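Long-range contacts in glycoside Hydrolase (Bacteroides uniformis, PDB 5TA0), which probably cleaves agarose-type galactans as a family 86 glycoside hydrolase, here a point variant crystallised with neoagarooctaose: residues Glu308-Ile313 with Lys529-Tyr535; Ala560-Leu566 with Gly604-Val610. One frame throughout, in Å; residues are numbered along the deposited sequence.

Interaction 1. Residues Glu308-Ile313 with Lys529-Tyr535. With EDO (1,2-ethanediol), chain I.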
loop_
_atom_site.group_PDB
_atom_site.type_symbol
_atom_site.label_atom_id
_atom_site.label_comp_id
_atom_site.label_asym_id
_atom_site.label_seq_id
_atom_site.Cartn_x
_atom_site.Cartn_y
_atom_site.Cartn_z
ATOM N N GLU A 308 5.642 -12.545 -1.254
ATOM C CA GLU A 308 6.936 -12.714 -0.574
ATOM C C GLU A 308 7.408 -14.163 -0.593
ATOM O O GLU A 308 8.576 -14.417 -0.893
ATOM C CB GLU A 308 6.840 -12.252 0.866
ATOM C CG GLU A 308 6.655 -10.754 1.022
ATOM C CD GLU A 308 6.363 -10.323 2.451
ATOM O OE1 GLU A 308 6.069 -9.104 2.637
ATOM O OE2 GLU A 308 6.353 -11.162 3.391
ATOM N N GLN A 309 6.508 -15.095 -0.265
ATOM C CA GLN A 309 6.916 -16.498 -0.183
ATOM C C GLN A 309 7.346 -17.056 -1.532
ATOM O O GLN A 309 8.356 -17.773 -1.615
ATOM C CB GLN A 309 5.781 -17.347 0.391
ATOM C CG GLN A 309 6.020 -18.864 0.383
ATOM C CD GLN A 309 7.078 -19.309 1.372
ATOM O OE1 GLN A 309 6.827 -19.431 2.565
ATOM N NE2 GLN A 309 8.267 -19.550 0.873
ATOM N N TYR A 310 6.589 -16.744 -2.593
ATOM C CA TYR A 310 6.980 -17.255 -3.912
ATOM C C TYR A 310 8.235 -16.562 -4.434
ATOM O O TYR A 310 9.094 -17.200 -5.071
ATOM C CB TYR A 310 5.842 -17.280 -4.931
ATOM C CG TYR A 310 6.251 -18.006 -6.172
ATOM C CD1 TYR A 310 6.446 -17.340 -7.375
ATOM C CD2 TYR A 310 6.566 -19.351 -6.126
ATOM C CE1 TYR A 310 6.898 -18.002 -8.505
ATOM C CE2 TYR A 310 6.992 -20.031 -7.238
ATOM C CZ TYR A 310 7.166 -19.365 -8.425
ATOM O OH TYR A 310 7.616 -20.029 -9.538
ATOM N N SER A 311 8.399 -15.265 -4.134
ATOM C CA SER A 311 9.654 -14.598 -4.440
ATOM C C SER A 311 10.839 -15.294 -3.773
ATOM O O SER A 311 11.871 -15.505 -4.397
ATOM C CB SER A 311 9.587 -13.128 -4.048
ATOM O OG SER A 311 8.563 -12.444 -4.757
ATOM N N MET A 312 10.668 -15.670 -2.509
ATOM C CA MET A 312 11.741 -16.437 -1.856
ATOM C C MET A 312 12.030 -17.750 -2.569
ATOM O O MET A 312 13.172 -18.065 -2.847
ATOM C CB MET A 312 11.385 -16.704 -0.388
ATOM C CG MET A 312 11.565 -15.477 0.486
ATOM S SD MET A 312 13.275 -14.932 0.728
ATOM C CE MET A 312 13.895 -16.321 1.673
ATOM N N ILE A 313 10.994 -18.504 -2.901
ATOM C CA ILE A 313 11.199 -19.813 -3.543
ATOM C C ILE A 313 11.896 -19.661 -4.907
ATOM O O ILE A 313 12.884 -20.327 -5.188
ATOM C CB ILE A 313 9.864 -20.563 -3.693
ATOM C CG1 ILE A 313 9.360 -21.036 -2.322
ATOM C CG2 ILE A 313 9.960 -21.745 -4.680
ATOM C CD1 ILE A 313 7.911 -21.404 -2.280
ATOM N N LYS A 529 11.029 -12.356 10.125
ATOM C CA LYS A 529 10.028 -13.159 9.417
ATOM C C LYS A 529 10.719 -14.238 8.602
ATOM O O LYS A 529 11.665 -13.949 7.841
ATOM C CB LYS A 529 9.186 -12.263 8.531
ATOM C CG LYS A 529 8.012 -12.957 7.903
ATOM C CD LYS A 529 7.123 -11.939 7.232
ATOM C CE LYS A 529 5.896 -12.576 6.620
ATOM N NZ LYS A 529 4.994 -11.504 6.126
ATOM N N TYR A 530 10.246 -15.475 8.755
ATOM C CA TYR A 530 10.841 -16.646 8.117
ATOM C C TYR A 530 9.840 -17.303 7.182
ATOM O O TYR A 530 8.643 -17.328 7.469
ATOM C CB TYR A 530 11.331 -17.635 9.165
ATOM C CG TYR A 530 12.476 -17.137 9.998
ATOM C CD1 TYR A 530 13.790 -17.303 9.584
ATOM C CD2 TYR A 530 12.255 -16.499 11.209
ATOM C CE1 TYR A 530 14.857 -16.821 10.336
ATOM C CE2 TYR A 530 13.324 -16.045 11.985
ATOM C CZ TYR A 530 14.612 -16.192 11.538
ATOM O OH TYR A 530 15.673 -15.753 12.309
ATOM N N TYR A 531 10.354 -17.829 6.077
ATOM C CA TYR A 531 9.530 -18.428 5.034
ATOM C C TYR A 531 9.736 -19.933 5.004
ATOM O O TYR A 531 10.769 -20.429 5.430
ATOM C CB TYR A 531 9.881 -17.784 3.686
ATOM C CG TYR A 531 9.590 -16.310 3.715
ATOM C CD1 TYR A 531 8.329 -15.829 3.401
ATOM C CD2 TYR A 531 10.554 -15.411 4.129
ATOM C CE1 TYR A 531 8.028 -14.468 3.501
ATOM C CE2 TYR A 531 10.280 -14.049 4.212
ATOM C CZ TYR A 531 9.013 -13.593 3.887
ATOM O OH TYR A 531 8.708 -12.239 4.007
ATOM N N ALA A 532 8.746 -20.646 4.514
ATOM C CA ALA A 532 8.830 -22.103 4.364
ATOM C C ALA A 532 9.583 -22.478 3.090
ATOM O O ALA A 532 9.816 -21.667 2.182
ATOM C CB ALA A 532 7.440 -22.699 4.346
ATOM N N THR A 533 9.954 -23.753 2.994
ATOM C CA THR A 533 10.627 -24.247 1.821
ATOM C C THR A 533 9.719 -24.423 0.610
ATOM O O THR A 533 10.206 -24.512 -0.491
ATOM C CB THR A 533 11.318 -25.598 2.068
ATOM O OG1 THR A 533 10.335 -26.576 2.427
ATOM C CG2 THR A 533 12.357 -25.489 3.207
ATOM N N ASP A 534 8.408 -24.486 0.826
ATOM C CA ASP A 534 7.451 -24.722 -0.249
ATOM C C ASP A 534 6.155 -23.984 0.084
ATOM O O ASP A 534 6.029 -23.392 1.150
ATOM C CB ASP A 534 7.202 -26.239 -0.389
ATOM C CG ASP A 534 6.796 -26.665 -1.777
ATOM O OD1 ASP A 534 6.430 -25.832 -2.628
ATOM O OD2 ASP A 534 6.867 -27.902 -2.016
ATOM N N TYR A 535 5.180 -24.055 -0.818
ATOM C CA TYR A 535 3.954 -23.290 -0.688
ATOM C C TYR A 535 2.844 -23.935 -1.526
ATOM O O TYR A 535 3.099 -24.918 -2.225
ATOM C CB TYR A 535 4.221 -21.820 -1.099
ATOM C CG TYR A 535 4.053 -21.508 -2.568
ATOM C CD1 TYR A 535 3.310 -20.392 -2.987
ATOM C CD2 TYR A 535 4.630 -22.323 -3.551
ATOM C CE1 TYR A 535 3.122 -20.129 -4.341
ATOM C CE2 TYR A 535 4.464 -22.055 -4.901
ATOM C CZ TYR A 535 3.698 -20.947 -5.291
ATOM O OH TYR A 535 3.516 -20.690 -6.641
HETATM C C1 EDO I . 13.641 -23.156 -1.536
HETATM O O1 EDO I . 12.390 -22.638 -1.093
HETATM C C2 EDO I . 14.618 -23.106 -0.380
HETATM O O2 EDO I . 14.020 -23.666 0.788
HETATM O O HOH W 1 4.646 -21.259 2.396
#
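Gln309 fills the hollow between Tyr531 and Tyr535, two rings that reach from residues 529-535 to the helix on either side of it. The glutamine chain bends at chi2 (70°) to turn its amide toward the backbone of Ala532. Ala532 N donates to Gln309 OE1 at 3.0 Å, in the carbonyl plane and on a lone pair, and Gln309 NE2 donates back to Ala532 O, an atom whose placement is less certain. A water lies 2.9 Å from Gln309 OE1 and 2.8 Å from Asp534 O. The amide stands nearly perpendicular to the Tyr531 ring, with Gln309 OE1 at the ring's edge. Met312 lies over a face of that ring, its CG 3.7 Å above the ring plane and offset toward the rim on the CD2 side; Met312 SD sits obliquely, a Met-aromatic contact. At the far end of the ring, Tyr531 OH donates to Glu308 OE2 at 2.7 Å from well above the carboxylate plane, while Lys529 NZ reaches the same oxygen on its syn side as a salt bridge. Lys529 NZ also pairs with Asp305, and Glu308 OE1 with Arg360. Helix 298-315 of the (alpha/beta)6 barrel is thus joined to strand 523-538 of an accessory beta-domain, their short segments crossing at -59°. Beyond Gln309, Ile313 CD1 packs 3.6 Å from Tyr535 CD2. The Tyr310 and Tyr535 rings lie 26° from parallel but are slid apart, centroids 5.1 Å from each other, and Tyr310 CD2 approaches Tyr535 CZ to 3.4 Å. Their hydroxyls bond elsewhere, Tyr310 OH to Asp269 and Tyr535 OH to Trp260.

Interaction 2. Residues Ala560-Leu566 with Gly604-Val610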
loop_
_atom_site.group_PDB
_atom_site.type_symbol
_atom_site.label_atom_id
_atom_site.label_comp_id
_atom_site.label_asym_id
_atom_site.label_seq_id
_atom_site.Cartn_x
_atom_site.Cartn_y
_atom_site.Cartn_z
ATOM N N ALA A 560 6.333 -15.674 19.282
ATOM C CA ALA A 560 6.213 -16.098 17.903
ATOM C C ALA A 560 4.776 -16.230 17.448
ATOM O O ALA A 560 3.877 -16.527 18.230
ATOM C CB ALA A 560 6.927 -17.412 17.695
ATOM N N VAL A 561 4.604 -16.039 16.136
ATOM C CA VAL A 561 3.320 -16.160 15.456
ATOM C C VAL A 561 3.474 -16.935 14.167
ATOM O O VAL A 561 4.263 -16.532 13.285
ATOM C CB VAL A 561 2.716 -14.776 15.149
ATOM C CG1 VAL A 561 1.380 -14.929 14.373
ATOM C CG2 VAL A 561 2.530 -13.964 16.415
ATOM N N ILE A 562 2.702 -18.012 14.012
ATOM C CA ILE A 562 2.658 -18.751 12.760
ATOM C C ILE A 562 1.535 -18.162 11.928
ATOM O O ILE A 562 0.453 -17.848 12.442
ATOM C CB ILE A 562 2.514 -20.277 13.009
ATOM C CG1 ILE A 562 3.858 -20.814 13.495
ATOM C CG2 ILE A 562 2.032 -20.998 11.753
ATOM C CD1 ILE A 562 3.789 -22.216 14.053
ATOM N N ARG A 563 1.804 -18.016 10.633
ATOM C CA ARG A 563 0.913 -17.311 9.701
ATOM C C ARG A 563 0.409 -18.295 8.639
ATOM O O ARG A 563 1.145 -18.641 7.719
ATOM C CB ARG A 563 1.671 -16.147 9.053
ATOM C CG ARG A 563 2.263 -15.137 10.040
ATOM C CD ARG A 563 3.212 -14.175 9.340
ATOM N NE ARG A 563 2.483 -13.433 8.313
ATOM C CZ ARG A 563 1.686 -12.386 8.531
ATOM N NH1 ARG A 563 1.621 -11.799 9.729
ATOM N NH2 ARG A 563 0.965 -11.875 7.543
ATOM N N LEU A 564 -0.837 -18.757 8.786
ATOM C CA LEU A 564 -1.407 -19.765 7.910
ATOM C C LEU A 564 -2.257 -19.124 6.842
ATOM O O LEU A 564 -3.358 -18.681 7.120
ATOM C CB LEU A 564 -2.268 -20.762 8.699
ATOM C CG LEU A 564 -1.588 -21.440 9.864
ATOM C CD1 LEU A 564 -2.601 -22.372 10.536
ATOM C CD2 LEU A 564 -0.360 -22.225 9.428
ATOM N N GLY A 565 -1.728 -19.016 5.620
ATOM C CA GLY A 565 -2.558 -18.501 4.520
ATOM C C GLY A 565 -3.463 -19.624 4.028
ATOM O O GLY A 565 -2.955 -20.653 3.574
ATOM N N LEU A 566 -4.784 -19.398 4.092
ATOM C CA LEU A 566 -5.772 -20.415 3.678
ATOM C C LEU A 566 -6.680 -19.810 2.625
ATOM O O LEU A 566 -7.177 -18.706 2.806
ATOM C CB LEU A 566 -6.606 -20.880 4.869
ATOM C CG LEU A 566 -5.860 -21.457 6.065
ATOM C CD1 LEU A 566 -6.872 -21.906 7.110
ATOM C CD2 LEU A 566 -4.941 -22.593 5.652
ATOM N N GLY A 604 -7.308 -15.708 3.387
ATOM C CA GLY A 604 -6.759 -14.886 4.465
ATOM C C GLY A 604 -5.707 -15.613 5.246
ATOM O O GLY A 604 -5.651 -16.854 5.241
ATOM N N VAL A 605 -4.873 -14.840 5.951
ATOM C CA VAL A 605 -3.910 -15.408 6.897
ATOM C C VAL A 605 -4.517 -15.502 8.294
ATOM O O VAL A 605 -4.961 -14.498 8.857
ATOM C CB VAL A 605 -2.619 -14.574 6.914
ATOM C CG1 VAL A 605 -1.709 -14.969 8.069
ATOM C CG2 VAL A 605 -1.904 -14.710 5.597
ATOM N N ILE A 606 -4.514 -16.718 8.829
ATOM C CA ILE A 606 -4.863 -16.971 10.216
ATOM C C ILE A 606 -3.569 -16.911 11.018
ATOM O O ILE A 606 -2.651 -17.715 10.817
ATOM C CB ILE A 606 -5.496 -18.379 10.388
ATOM C CG1 ILE A 606 -6.636 -18.635 9.394
ATOM C CG2 ILE A 606 -5.959 -18.588 11.824
ATOM C CD1 ILE A 606 -7.737 -17.640 9.410
ATOM N N GLU A 607 -3.501 -15.934 11.914
ATOM C CA GLU A 607 -2.336 -15.734 12.769
ATOM C C GLU A 607 -2.482 -16.561 14.060
ATOM O O GLU A 607 -3.490 -16.457 14.763
ATOM C CB GLU A 607 -2.162 -14.246 13.063
ATOM C CG GLU A 607 -1.663 -13.499 11.844
ATOM C CD GLU A 607 -1.945 -12.018 11.907
ATOM O OE1 GLU A 607 -3.098 -11.605 11.684
ATOM O OE2 GLU A 607 -1.015 -11.256 12.240
ATOM N N VAL A 608 -1.480 -17.395 14.333
ATOM C CA VAL A 608 -1.523 -18.397 15.393
ATOM C C VAL A 608 -0.358 -18.150 16.361
ATOM O O VAL A 608 0.792 -18.457 16.033
ATOM C CB VAL A 608 -1.423 -19.818 14.813
ATOM C CG1 VAL A 608 -1.550 -20.852 15.934
ATOM C CG2 VAL A 608 -2.491 -20.058 13.738
ATOM N N PRO A 609 -0.638 -17.601 17.554
ATOM C CA PRO A 609 0.436 -17.511 18.547
ATOM C C PRO A 609 0.962 -18.900 18.879
ATOM O O PRO A 609 0.194 -19.867 18.936
ATOM C CB PRO A 609 -0.263 -16.886 19.746
ATOM C CG PRO A 609 -1.378 -16.092 19.153
ATOM C CD PRO A 609 -1.883 -16.988 18.051
ATOM N N VAL A 610 2.270 -19.023 19.068
ATOM C CA VAL A 610 2.878 -20.321 19.362
ATOM C C VAL A 610 3.893 -20.157 20.488
ATOM O O VAL A 610 4.686 -19.227 20.511
ATOM C CB VAL A 610 3.518 -20.991 18.121
ATOM C CG1 VAL A 610 4.574 -20.124 17.479
ATOM C CG2 VAL A 610 4.076 -22.365 18.474
HETATM O O HOH W 2 4.830 -16.787 21.533
#
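Arg563 and Glu607 stand side by side on one face of the sheet, pointing the same way, with guanidinium and carboxylate planes turned 61° apart. Arg563 NH1 comes only to 3.7 Å from Glu607 OE2, a long salt bridge. Each charge has stronger partners outside the pair: Arg563 binds Glu301 and Asp305 on helix 298-315, as well as Gln638, while Glu607 pairs with Arg592. Val605 crosses Arg563 obliquely, placing CG1 over one guanidinium face; that methyl, anti to the backbone N of Val605 (chi1 169°), also presses on Arg563 CB at 3.7 Å. On the same face Val561 CG1 meets Glu607 CB.

The other face is aliphatic. Leu564 leans obliquely across Val608, CD1 to CG2 at 4.0 Å, whereas Leu566 and Ile606 meet at about a right angle, with Leu566 CD1 4.0 Å from Ile606 CG1. Toward the end, Val610 CG1 touches both Ala560 CB, at 3.6 Å, and Ile562 CD1. Leu578, Val580, Ile587, Phe591 and Phe625 continue this apolar layer beyond the two strands.

Reciprocal backbone bonds join Ile562 with Val608, Leu564 with Ile606 and Leu566 with Gly604, the Leu566 N to Gly604 O bond being nearly straight at 174°. One more runs from Val610 N to Ala560 O, and a water bridges Ala560 N and Val610 O. Hydrogen-bonded pairs thus alternate with the non-hydrogen-bonded pairs Val561-Pro609, Arg563-Glu607 and Gly565-Val605, the regular antiparallel ladder of a twisted sheet, here at the edge of a C-terminal beta-sandwich-like domain.

The two contacts lie 14 Å apart, centre to centre, on the same side of the chain's centre, and follow one another in sequence: interaction 1 closes before interaction 2 opens. Both use one five-stranded mixed sheet. Strand 523-538 of interaction 1 is separated by strand 631-642 from strand 558-568, whose partner 602-609 is an outermost strand. Helix 298-315 ties them further, since Asp305 pairs with Lys529 of interaction 1 and with Arg563 of interaction 2; Lys529 NZ and Arg563 NE, like charges, come within 3.8 Å of each other. Interaction 2 adds the outermost strand to the sheet, while interaction 1 and Asp305 join it to helix 298-315 of the barrel that carries the glycan pocket.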